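Local coordinates for ankyrin repeat domain protein (Legionella pneumophila subsp. pneumophila, PDB 6MCA) that serves as a bacterial effector that interacts with the host LARP7 component of the 7SK snRNP complex and combines ankyrin repeats with a cysteine protease-like region, at residues 160-165 with 381-386; 268-273 with 277-282; 305-310 with 327-332; 416-421 with 434-439. All blocks are in the same frame, centred on the assembly; numbering follows the deposited sequence.

Interaction 1 of 4, residues 160-165 with 381-386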
# COMPACT_ATOMS: atom_id res chain seq x y z
N GLY A 160 -6.14 -8.89 -2.87
CA GLY A 160 -6.91 -8.18 -3.87
C GLY A 160 -6.03 -7.58 -4.96
O GLY A 160 -6.43 -7.51 -6.12
N HIS A 161 -4.83 -7.13 -4.59
CA HIS A 161 -3.94 -6.55 -5.58
C HIS A 161 -3.23 -7.62 -6.41
O HIS A 161 -3.21 -7.55 -7.64
CB HIS A 161 -2.92 -5.64 -4.90
CG HIS A 161 -3.49 -4.33 -4.45
ND1 HIS A 161 -4.35 -3.58 -5.23
CD2 HIS A 161 -3.32 -3.63 -3.30
CE1 HIS A 161 -4.69 -2.49 -4.58
NE2 HIS A 161 -4.08 -2.49 -3.41
N ARG A 162 -2.65 -8.63 -5.75
CA ARG A 162 -1.88 -9.64 -6.46
C ARG A 162 -2.75 -10.47 -7.39
O ARG A 162 -2.34 -10.79 -8.51
CB ARG A 162 -1.17 -10.56 -5.46
CG ARG A 162 -0.05 -9.90 -4.68
CD ARG A 162 1.17 -9.66 -5.55
NE ARG A 162 2.31 -9.23 -4.76
CZ ARG A 162 3.31 -8.47 -5.22
NH1 ARG A 162 3.30 -8.06 -6.48
NH2 ARG A 162 4.30 -8.13 -4.41
N PHE A 163 -3.96 -10.81 -6.95
CA PHE A 163 -4.88 -11.61 -7.76
C PHE A 163 -5.82 -10.75 -8.59
O PHE A 163 -6.68 -11.31 -9.28
CB PHE A 163 -5.68 -12.55 -6.86
CG PHE A 163 -4.87 -13.69 -6.29
CD1 PHE A 163 -4.62 -14.82 -7.05
CD2 PHE A 163 -4.35 -13.62 -5.01
CE1 PHE A 163 -3.87 -15.86 -6.54
CE2 PHE A 163 -3.60 -14.66 -4.49
CZ PHE A 163 -3.36 -15.78 -5.26
N GLU A 164 -5.67 -9.43 -8.55
CA GLU A 164 -6.46 -8.51 -9.37
C GLU A 164 -7.96 -8.70 -9.16
O GLU A 164 -8.74 -8.74 -10.11
CB GLU A 164 -6.10 -8.64 -10.85
CG GLU A 164 -4.66 -8.26 -11.17
CD GLU A 164 -4.36 -8.34 -12.65
OE1 GLU A 164 -3.20 -8.64 -13.01
OE2 GLU A 164 -5.27 -8.10 -13.46
N LEU A 165 -8.37 -8.83 -7.90
CA LEU A 165 -9.77 -9.04 -7.58
C LEU A 165 -10.56 -7.74 -7.72
O LEU A 165 -10.04 -6.65 -7.45
CB LEU A 165 -9.92 -9.60 -6.16
CG LEU A 165 -9.16 -10.89 -5.86
CD1 LEU A 165 -9.41 -11.34 -4.43
CD2 LEU A 165 -9.57 -11.98 -6.84
N ASP A 381 8.68 -12.02 -12.41
CA ASP A 381 7.64 -13.04 -12.48
C ASP A 381 7.73 -14.00 -11.31
O ASP A 381 6.71 -14.35 -10.69
CB ASP A 381 7.74 -13.80 -13.81
CG ASP A 381 7.30 -12.96 -14.99
OD1 ASP A 381 6.47 -12.05 -14.81
OD2 ASP A 381 7.80 -13.22 -16.11
N GLU A 382 8.95 -14.46 -10.99
CA GLU A 382 9.12 -15.38 -9.87
C GLU A 382 8.66 -14.74 -8.56
O GLU A 382 7.96 -15.38 -7.77
CB GLU A 382 10.59 -15.81 -9.77
CG GLU A 382 10.82 -17.03 -8.90
CD GLU A 382 11.96 -17.90 -9.40
OE1 GLU A 382 12.63 -17.50 -10.38
OE2 GLU A 382 12.19 -18.98 -8.81
N TRP A 383 9.04 -13.48 -8.33
CA TRP A 383 8.64 -12.78 -7.11
C TRP A 383 7.12 -12.63 -7.03
O TRP A 383 6.53 -12.86 -5.97
CB TRP A 383 9.32 -11.42 -7.06
CG TRP A 383 8.76 -10.47 -6.03
CD1 TRP A 383 8.60 -10.71 -4.70
CD2 TRP A 383 8.31 -9.13 -6.26
NE1 TRP A 383 8.06 -9.60 -4.09
CE2 TRP A 383 7.88 -8.62 -5.02
CE3 TRP A 383 8.22 -8.32 -7.40
CZ2 TRP A 383 7.37 -7.33 -4.89
CZ3 TRP A 383 7.72 -7.04 -7.26
CH2 TRP A 383 7.30 -6.55 -6.01
N VAL A 384 6.48 -12.26 -8.14
CA VAL A 384 5.04 -12.04 -8.11
C VAL A 384 4.30 -13.35 -7.84
O VAL A 384 3.37 -13.39 -7.01
CB VAL A 384 4.57 -11.39 -9.43
CG1 VAL A 384 3.06 -11.45 -9.55
CG2 VAL A 384 5.06 -9.94 -9.49
N GLU A 385 4.69 -14.44 -8.51
CA GLU A 385 4.01 -15.71 -8.27
C GLU A 385 4.26 -16.21 -6.85
O GLU A 385 3.34 -16.73 -6.19
CB GLU A 385 4.46 -16.74 -9.30
CG GLU A 385 3.95 -16.48 -10.71
CD GLU A 385 2.44 -16.38 -10.78
OE1 GLU A 385 1.92 -15.30 -11.13
OE2 GLU A 385 1.76 -17.39 -10.49
N TRP A 386 5.50 -16.06 -6.36
CA TRP A 386 5.80 -16.45 -4.99
C TRP A 386 4.94 -15.67 -4.00
O TRP A 386 4.46 -16.23 -3.01
CB TRP A 386 7.28 -16.24 -4.69
CG TRP A 386 7.66 -16.54 -3.28
CD1 TRP A 386 8.14 -17.72 -2.79
CD2 TRP A 386 7.58 -15.65 -2.16
NE1 TRP A 386 8.37 -17.61 -1.44
CE2 TRP A 386 8.04 -16.35 -1.03
CE3 TRP A 386 7.17 -14.32 -2.00
CZ2 TRP A 386 8.09 -15.78 0.24
CZ3 TRP A 386 7.23 -13.75 -0.75
CH2 TRP A 386 7.68 -14.48 0.36
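At the C-terminal end of helix 147-162, closed by a Schellman motif, Arg162 reaches across to Trp383 and Val384 in the long helix 373-399. The nearest CA atoms, those of Arg162 and Val384, are 7.5 Å apart, and most of the contact is made by the Arg162 side chain. Its chain bends at chi2 (-72°) and then runs out extended, which carries the guanidinium over one face of the Trp383 indole. The group does not lie flat on the ring. Its plane stands 82° to that of the indole, so NH2 is driven down toward the benzo half, with Arg162 NH2 3.2 Å from Trp383 CZ2. Arg162 CZ lies 4.6 Å from the centroid of the six-membered ring of Trp383, 25° off the normal, which makes this a cation-pi contact with the guanidinium standing on its edge. The other amino group, Arg162 NH1, rests obliquely 4.0 Å from Val384 CG2. Asp387, one turn beyond Trp383, takes Arg162 NE in a salt bridge, while Ser198 of helix 188-202 hydrogen-bonds Trp383 NE1 and should limit the rotation of the indole. A buried cation thus shares its charge between a carboxylate and an aromatic face on the same helix, consistent with partial compensation for burying a positive charge.

Interaction 2 of 4, residues 268-273 with 277-282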
# COMPACT_ATOMS: atom_id res chain seq x y z
N LEU A 268 2.23 6.91 -11.30
CA LEU A 268 3.31 6.46 -12.17
C LEU A 268 4.62 6.57 -11.40
O LEU A 268 4.72 7.31 -10.42
CB LEU A 268 3.36 7.27 -13.47
CG LEU A 268 3.66 8.77 -13.45
CD1 LEU A 268 4.22 9.19 -14.80
CD2 LEU A 268 2.42 9.57 -13.12
N CYS A 269 5.62 5.81 -11.82
CA CYS A 269 6.83 5.68 -11.02
C CYS A 269 8.05 6.13 -11.81
O CYS A 269 8.14 5.92 -13.02
CB CYS A 269 7.00 4.24 -10.53
SG CYS A 269 5.81 3.77 -9.27
N PHE A 270 8.99 6.76 -11.11
CA PHE A 270 10.26 7.14 -11.70
C PHE A 270 11.38 6.57 -10.85
O PHE A 270 11.27 6.50 -9.62
CB PHE A 270 10.39 8.66 -11.80
CG PHE A 270 9.36 9.29 -12.70
CD1 PHE A 270 8.10 9.61 -12.23
CD2 PHE A 270 9.66 9.57 -14.03
CE1 PHE A 270 7.16 10.19 -13.06
CE2 PHE A 270 8.73 10.15 -14.86
CZ PHE A 270 7.47 10.46 -14.37
N VAL A 271 12.46 6.16 -11.50
CA VAL A 271 13.62 5.59 -10.82
C VAL A 271 14.86 6.33 -11.29
O VAL A 271 15.11 6.43 -12.50
CB VAL A 271 13.76 4.08 -11.08
CG1 VAL A 271 14.98 3.54 -10.35
CG2 VAL A 271 12.51 3.34 -10.64
N ARG A 272 15.63 6.85 -10.35
CA ARG A 272 16.92 7.47 -10.62
C ARG A 272 18.01 6.56 -10.08
O ARG A 272 17.96 6.16 -8.91
CB ARG A 272 17.00 8.86 -9.99
CG ARG A 272 18.23 9.67 -10.39
CD ARG A 272 19.40 9.45 -9.43
NE ARG A 272 20.58 10.20 -9.84
CZ ARG A 272 20.97 11.34 -9.28
NH1 ARG A 272 20.27 11.86 -8.28
NH2 ARG A 272 22.05 11.96 -9.72
N TYR A 273 18.98 6.23 -10.92
CA TYR A 273 20.15 5.47 -10.48
C TYR A 273 21.37 6.06 -11.17
O TYR A 273 21.58 5.83 -12.37
CB TYR A 273 20.01 3.98 -10.80
CG TYR A 273 21.20 3.17 -10.33
CD1 TYR A 273 21.40 2.91 -8.98
CD2 TYR A 273 22.12 2.66 -11.24
CE1 TYR A 273 22.48 2.18 -8.55
CE2 TYR A 273 23.21 1.92 -10.81
CZ TYR A 273 23.38 1.68 -9.46
OH TYR A 273 24.46 0.94 -9.03
N TRP A 277 17.76 7.45 -15.63
CA TRP A 277 16.42 7.83 -15.21
C TRP A 277 15.44 6.90 -15.90
O TRP A 277 15.68 6.47 -17.03
CB TRP A 277 16.15 9.30 -15.55
CG TRP A 277 14.77 9.80 -15.23
CD1 TRP A 277 13.66 9.73 -16.02
CD2 TRP A 277 14.37 10.50 -14.04
NE1 TRP A 277 12.59 10.32 -15.39
CE2 TRP A 277 13.00 10.80 -14.18
CE3 TRP A 277 15.04 10.88 -12.87
CZ2 TRP A 277 12.29 11.47 -13.19
CZ3 TRP A 277 14.32 11.55 -11.89
CH2 TRP A 277 12.96 11.84 -12.05
N ALA A 278 14.34 6.57 -15.23
CA ALA A 278 13.39 5.62 -15.80
C ALA A 278 11.98 6.04 -15.47
O ALA A 278 11.68 6.38 -14.32
CB ALA A 278 13.65 4.20 -15.27
N LYS A 279 11.11 6.01 -16.48
CA LYS A 279 9.69 6.26 -16.32
C LYS A 279 8.92 4.96 -16.52
O LYS A 279 9.15 4.24 -17.50
CB LYS A 279 9.20 7.33 -17.30
CG LYS A 279 7.71 7.63 -17.17
CD LYS A 279 7.32 8.89 -17.92
CE LYS A 279 7.55 8.73 -19.41
NZ LYS A 279 7.01 9.90 -20.17
N ILE A 280 8.02 4.68 -15.59
CA ILE A 280 7.19 3.48 -15.57
C ILE A 280 5.74 3.94 -15.50
O ILE A 280 5.32 4.54 -14.51
CB ILE A 280 7.53 2.57 -14.39
CG1 ILE A 280 9.03 2.27 -14.34
CG2 ILE A 280 6.71 1.29 -14.46
CD1 ILE A 280 9.50 1.75 -13.00
N ASP A 281 4.99 3.65 -16.57
CA ASP A 281 3.56 3.93 -16.62
C ASP A 281 2.94 2.88 -17.54
O ASP A 281 3.01 3.00 -18.76
CB ASP A 281 3.28 5.34 -17.12
CG ASP A 281 1.81 5.71 -17.06
OD1 ASP A 281 1.00 4.88 -16.58
OD2 ASP A 281 1.45 6.82 -17.50
N ARG A 282 2.35 1.85 -16.94
CA ARG A 282 1.78 0.73 -17.68
C ARG A 282 0.34 0.98 -18.11
O ARG A 282 -0.30 0.06 -18.63
CB ARG A 282 1.86 -0.55 -16.84
CG ARG A 282 3.26 -0.84 -16.31
CD ARG A 282 3.24 -1.92 -15.24
NE ARG A 282 2.92 -3.23 -15.78
CZ ARG A 282 3.12 -4.38 -15.13
NH1 ARG A 282 2.81 -5.53 -15.70
NH2 ARG A 282 3.64 -4.36 -13.91
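The Phe270 ring has Trp277 NE1 at its edge, 3.3 Å from Phe270 CD2, while the aliphatic chain of Lys279 approaches it obliquely. Over one face of the Trp277 indole lies Val271 O, 4.0 Å above the plane and offset toward the rim. The Phe270 ring and the six-membered ring of Trp277 lie at 41° with centroids 5.4 Å apart, neither a stack nor a T-shape. Lys279 runs beside Phe270 in the same direction, its CG 3.6 Å from Phe270 CE2, before a bend at chi3 (64°) turns the amino group off to a salt bridge with Glu289. Arg272 CB meets the indole on this same side. On the reverse side Cys269, Val271, Ala278 and Ile280 form an apolar layer, with Val271 CG2 4.1 Å from Ile280 CD1, and helix 355-364 covers part of it through Val355 and Met362. Two pairs of backbone bonds hold the strands together. Cys269 N donates almost straight (173°) to Ile280 O at 3.0 Å, and Ile280 N returns the bond to Cys269 O. Val271 N meets a lone pair of Ala278 O at 2.9 Å, whereas the return bond from Ala278 N to Val271 O is weak. This is the register of a regular antiparallel beta hairpin, the second and third strands of a five-stranded antiparallel sheet with its strands in sequential order.

Interaction 3 of 4, residues 305-310 with 327-332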
# COMPACT_ATOMS: atom_id res chain seq x y z
N ILE A 305 17.30 20.33 -5.19
CA ILE A 305 16.27 20.37 -4.15
C ILE A 305 14.97 20.92 -4.73
O ILE A 305 13.88 20.38 -4.49
CB ILE A 305 16.74 21.21 -2.95
CG1 ILE A 305 17.96 20.56 -2.30
CG2 ILE A 305 15.62 21.36 -1.93
CD1 ILE A 305 17.67 19.19 -1.81
N ASN A 306 15.06 22.02 -5.48
CA ASN A 306 13.87 22.62 -6.07
C ASN A 306 13.19 21.67 -7.04
O ASN A 306 11.96 21.67 -7.14
CB ASN A 306 14.25 23.93 -6.76
CG ASN A 306 15.10 24.83 -5.88
OD1 ASN A 306 16.30 24.61 -5.73
ND2 ASN A 306 14.47 25.85 -5.30
N PHE A 307 13.97 20.86 -7.76
CA PHE A 307 13.37 19.86 -8.63
C PHE A 307 12.55 18.85 -7.83
O PHE A 307 11.41 18.54 -8.19
CB PHE A 307 14.45 19.14 -9.45
CG PHE A 307 13.91 18.10 -10.38
CD1 PHE A 307 13.73 16.79 -9.96
CD2 PHE A 307 13.58 18.42 -11.69
CE1 PHE A 307 13.24 15.83 -10.82
CE2 PHE A 307 13.09 17.46 -12.55
CZ PHE A 307 12.92 16.16 -12.12
N ILE A 308 13.13 18.32 -6.75
CA ILE A 308 12.42 17.34 -5.94
C ILE A 308 11.17 17.97 -5.32
O ILE A 308 10.13 17.32 -5.18
CB ILE A 308 13.35 16.75 -4.86
CG1 ILE A 308 14.53 16.03 -5.52
CG2 ILE A 308 12.59 15.80 -3.95
CD1 ILE A 308 14.13 14.77 -6.27
N HIS A 309 11.26 19.24 -4.94
CA HIS A 309 10.10 19.91 -4.35
C HIS A 309 8.99 20.08 -5.38
O HIS A 309 7.83 19.77 -5.10
CB HIS A 309 10.51 21.26 -3.76
CG HIS A 309 9.47 21.86 -2.87
ND1 HIS A 309 8.50 22.73 -3.33
CD2 HIS A 309 9.23 21.71 -1.54
CE1 HIS A 309 7.72 23.09 -2.33
NE2 HIS A 309 8.14 22.49 -1.23
N ASP A 310 9.33 20.58 -6.57
CA ASP A 310 8.33 20.66 -7.64
C ASP A 310 7.76 19.29 -7.97
O ASP A 310 6.57 19.17 -8.31
CB ASP A 310 8.95 21.28 -8.89
CG ASP A 310 9.42 22.71 -8.67
OD1 ASP A 310 9.25 23.22 -7.55
OD2 ASP A 310 9.94 23.31 -9.63
N GLN A 327 12.94 17.95 -20.58
CA GLN A 327 13.71 19.11 -21.01
C GLN A 327 14.64 19.60 -19.91
O GLN A 327 15.78 19.98 -20.17
CB GLN A 327 12.76 20.23 -21.45
CG GLN A 327 13.42 21.58 -21.61
CD GLN A 327 13.20 22.18 -22.98
OE1 GLN A 327 12.61 21.54 -23.86
NE2 GLN A 327 13.65 23.41 -23.17
N GLN A 328 14.17 19.59 -18.66
CA GLN A 328 14.98 20.10 -17.56
C GLN A 328 16.19 19.21 -17.30
O GLN A 328 17.31 19.71 -17.14
CB GLN A 328 14.13 20.25 -16.30
CG GLN A 328 13.07 21.34 -16.39
CD GLN A 328 12.19 21.42 -15.16
OE1 GLN A 328 12.54 20.90 -14.10
NE2 GLN A 328 11.04 22.07 -15.29
N LEU A 329 15.98 17.90 -17.26
CA LEU A 329 17.07 16.96 -16.99
C LEU A 329 17.84 16.57 -18.24
O LEU A 329 18.89 15.93 -18.12
CB LEU A 329 16.53 15.70 -16.32
CG LEU A 329 15.69 15.88 -15.05
CD1 LEU A 329 15.25 14.53 -14.51
CD2 LEU A 329 16.46 16.67 -14.00
N GLY A 330 17.37 16.94 -19.43
CA GLY A 330 18.01 16.53 -20.66
C GLY A 330 17.99 15.03 -20.83
O GLY A 330 19.04 14.40 -21.02
N LEU A 331 16.80 14.44 -20.77
CA LEU A 331 16.64 12.99 -20.75
C LEU A 331 16.87 12.44 -22.15
O LEU A 331 16.02 12.59 -23.03
CB LEU A 331 15.26 12.61 -20.23
CG LEU A 331 15.02 12.94 -18.75
CD1 LEU A 331 13.68 12.38 -18.29
CD2 LEU A 331 16.16 12.40 -17.90
N LEU A 332 18.01 11.78 -22.35
CA LEU A 332 18.35 11.19 -23.64
C LEU A 332 17.87 9.74 -23.67
O LEU A 332 18.37 8.92 -22.89
CB LEU A 332 19.85 11.25 -23.88
CG LEU A 332 20.42 10.56 -25.11
CD1 LEU A 332 19.70 11.01 -26.38
CD2 LEU A 332 21.91 10.82 -25.22
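Phe307 of helix 305-312 meets two successive residues at the end of helix 318-329, Gln328 and Leu329, and the two meetings differ in extent and exposure. The closely packed side is the buried Leu329, which brings CG and both methyls to the phenyl ring. CD2 of Leu329 lies 4.1 Å from the centroid of the Phe307 ring and 25° off its normal, a CH-pi contact displaced toward the rim. Both methyls lie on the same side of the ring, with Leu329 CD1 out toward the rim, 3.7 Å from Phe307 CZ. Phe307 gets there because its CG is anti to the backbone N (chi1 -180°), which directs the ring away from its own helix toward the end of helix 318-329. The looser side belongs to Gln328, partly exposed, which offers a single atom: its extended chain brings OE1 to the ring edge, 3.6 Å from Phe307 CD2. Its amide plane stands 81° to the ring, and no hydrogen bond joins the two segments. Tyr320 and Ile325 of helix 318-329 also touch Phe307, while Leu329 rests on Trp277 of strand 276-280. Gly330, with positive phi, ends the helix and lets the chain turn straight into strand 331-337: a helix-to-strand junction where two helices cover one face of an antiparallel sheet.

Interaction 4 of 4, residues 416-421 with 434-439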
# COMPACT_ATOMS: atom_id res chain seq x y z
N GLY A 416 -13.45 -15.59 -3.49
CA GLY A 416 -13.16 -14.57 -4.49
C GLY A 416 -11.96 -14.94 -5.34
O GLY A 416 -12.01 -14.84 -6.57
N ILE A 417 -10.88 -15.39 -4.70
CA ILE A 417 -9.71 -15.86 -5.44
C ILE A 417 -10.11 -16.94 -6.43
O ILE A 417 -9.82 -16.86 -7.63
CB ILE A 417 -8.62 -16.37 -4.47
CG1 ILE A 417 -8.13 -15.25 -3.55
CG2 ILE A 417 -7.46 -16.97 -5.25
CD1 ILE A 417 -7.04 -15.69 -2.60
N LEU A 418 -10.80 -17.97 -5.93
CA LEU A 418 -11.16 -19.12 -6.75
C LEU A 418 -12.01 -18.71 -7.95
O LEU A 418 -11.75 -19.14 -9.08
CB LEU A 418 -11.89 -20.16 -5.90
CG LEU A 418 -12.54 -21.34 -6.63
CD1 LEU A 418 -11.49 -22.18 -7.35
CD2 LEU A 418 -13.34 -22.19 -5.66
N PHE A 419 -13.02 -17.87 -7.72
CA PHE A 419 -13.95 -17.55 -8.80
C PHE A 419 -13.32 -16.59 -9.81
O PHE A 419 -13.49 -16.78 -11.02
CB PHE A 419 -15.23 -16.95 -8.23
CG PHE A 419 -16.32 -16.76 -9.25
CD1 PHE A 419 -17.03 -17.85 -9.73
CD2 PHE A 419 -16.64 -15.50 -9.72
CE1 PHE A 419 -18.03 -17.68 -10.67
CE2 PHE A 419 -17.64 -15.33 -10.65
CZ PHE A 419 -18.34 -16.42 -11.13
N GLN A 420 -12.59 -15.58 -9.35
CA GLN A 420 -12.14 -14.53 -10.25
C GLN A 420 -10.79 -14.82 -10.90
O GLN A 420 -10.58 -14.43 -12.05
CB GLN A 420 -12.06 -13.19 -9.51
CG GLN A 420 -13.37 -12.74 -8.88
CD GLN A 420 -13.33 -11.29 -8.45
OE1 GLN A 420 -12.75 -10.44 -9.13
NE2 GLN A 420 -13.95 -10.99 -7.31
N ALA A 421 -9.87 -15.49 -10.21
CA ALA A 421 -8.48 -15.52 -10.63
C ALA A 421 -7.98 -16.88 -11.09
O ALA A 421 -6.83 -16.98 -11.53
CB ALA A 421 -7.58 -15.01 -9.49
N GLU A 434 -7.23 -26.39 -5.66
CA GLU A 434 -7.25 -27.52 -4.74
C GLU A 434 -7.04 -27.04 -3.30
O GLU A 434 -7.78 -27.44 -2.39
CB GLU A 434 -6.17 -28.53 -5.13
CG GLU A 434 -6.46 -29.96 -4.70
CD GLU A 434 -7.48 -30.65 -5.59
OE1 GLU A 434 -8.65 -30.75 -5.19
OE2 GLU A 434 -7.09 -31.09 -6.69
N LYS A 435 -6.03 -26.20 -3.10
CA LYS A 435 -5.79 -25.61 -1.78
C LYS A 435 -7.04 -24.94 -1.24
O LYS A 435 -7.38 -25.09 -0.05
CB LYS A 435 -4.65 -24.58 -1.86
CG LYS A 435 -3.25 -25.16 -1.93
CD LYS A 435 -2.23 -24.04 -1.73
CE LYS A 435 -0.84 -24.47 -2.15
NZ LYS A 435 0.11 -23.31 -2.15
N ILE A 436 -7.76 -24.19 -2.08
CA ILE A 436 -8.92 -23.44 -1.62
C ILE A 436 -10.10 -24.36 -1.37
O ILE A 436 -10.82 -24.22 -0.36
CB ILE A 436 -9.26 -22.33 -2.64
CG1 ILE A 436 -8.15 -21.29 -2.69
CG2 ILE A 436 -10.59 -21.68 -2.30
CD1 ILE A 436 -8.13 -20.47 -3.97
N LEU A 437 -10.34 -25.32 -2.27
CA LEU A 437 -11.46 -26.24 -2.13
C LEU A 437 -11.29 -27.15 -0.92
O LEU A 437 -12.29 -27.69 -0.43
CB LEU A 437 -11.62 -27.08 -3.39
CG LEU A 437 -12.16 -26.33 -4.62
CD1 LEU A 437 -12.13 -27.23 -5.85
CD2 LEU A 437 -13.56 -25.81 -4.36
N ASN A 438 -10.06 -27.36 -0.45
CA ASN A 438 -9.88 -28.05 0.83
C ASN A 438 -10.68 -27.39 1.94
O ASN A 438 -11.15 -28.07 2.86
CB ASN A 438 -8.40 -28.10 1.20
CG ASN A 438 -7.78 -29.45 0.93
OD1 ASN A 438 -8.39 -30.31 0.30
ND2 ASN A 438 -6.56 -29.64 1.41
N ILE A 439 -10.86 -26.07 1.87
CA ILE A 439 -11.60 -25.33 2.88
C ILE A 439 -13.04 -25.06 2.45
O ILE A 439 -13.96 -25.20 3.26
CB ILE A 439 -10.87 -24.00 3.20
CG1 ILE A 439 -9.54 -24.29 3.91
CG2 ILE A 439 -11.74 -23.09 4.04
CD1 ILE A 439 -8.74 -23.04 4.22
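Leu418 and Ile436 interlock where helix 404-421 crosses helix 427-440, the short segments running at 137° with their axes 10.1 Å apart at closest. Ile436 is the bump on one side. Its CD1 enters the notch between neighbouring residues of the other helix, 3.8 Å from Ile417 CG2 and 4.1 Å from Leu418 N, so the methyl lies against the backbone as well as a side chain. The shorter branch of the same residue fills in beside it, Ile436 CG2 resting 4.1 Å from Leu418 CB. Leu418 is the answering bump. With its CG anti to the backbone N (chi1 170°), it reaches toward helix 427-440 and sets CD2 3.9 Å from CD2 of Leu437, the two leucines crossing at about a right angle. As it also touches Ala433 and Leu440, Leu418 sits in a hollow of four residues on the helix 427-440 surface, as a knob does in knobs-into-holes packing. No polar atom bridges the segments, and all four touching residues are buried. Around them, Leu392 of helix 373-399 closes one flank by touching both Ile417 and Ile436, while helix 463-474 covers another, Ile471 packing on Leu418 and Leu472 on Leu437.

All four contacts are largely buried, but only interaction 2 is built on backbone hydrogen bonds; the others rest on side chains. Interactions 2 and 3 share one sheet: Trp277 of the hairpin packs against Leu329, Leu331 and Phe307, so the aromatic layer continues from strand to covering helices, with a partly exposed glutamine at its outer side. Interactions 1 and 4 form the other pair. Phe163 and Leu165, just past the end of helix 147-162, pack on helix 404-421, and helix 373-399 is a partner in interaction 1 and, through Leu392, flanks interaction 4. There a buried charge on indole gives way to purely aliphatic interlocking. Interactions 3 and 4 lie about 47 Å apart between centres, on opposite sides of the chain's centre.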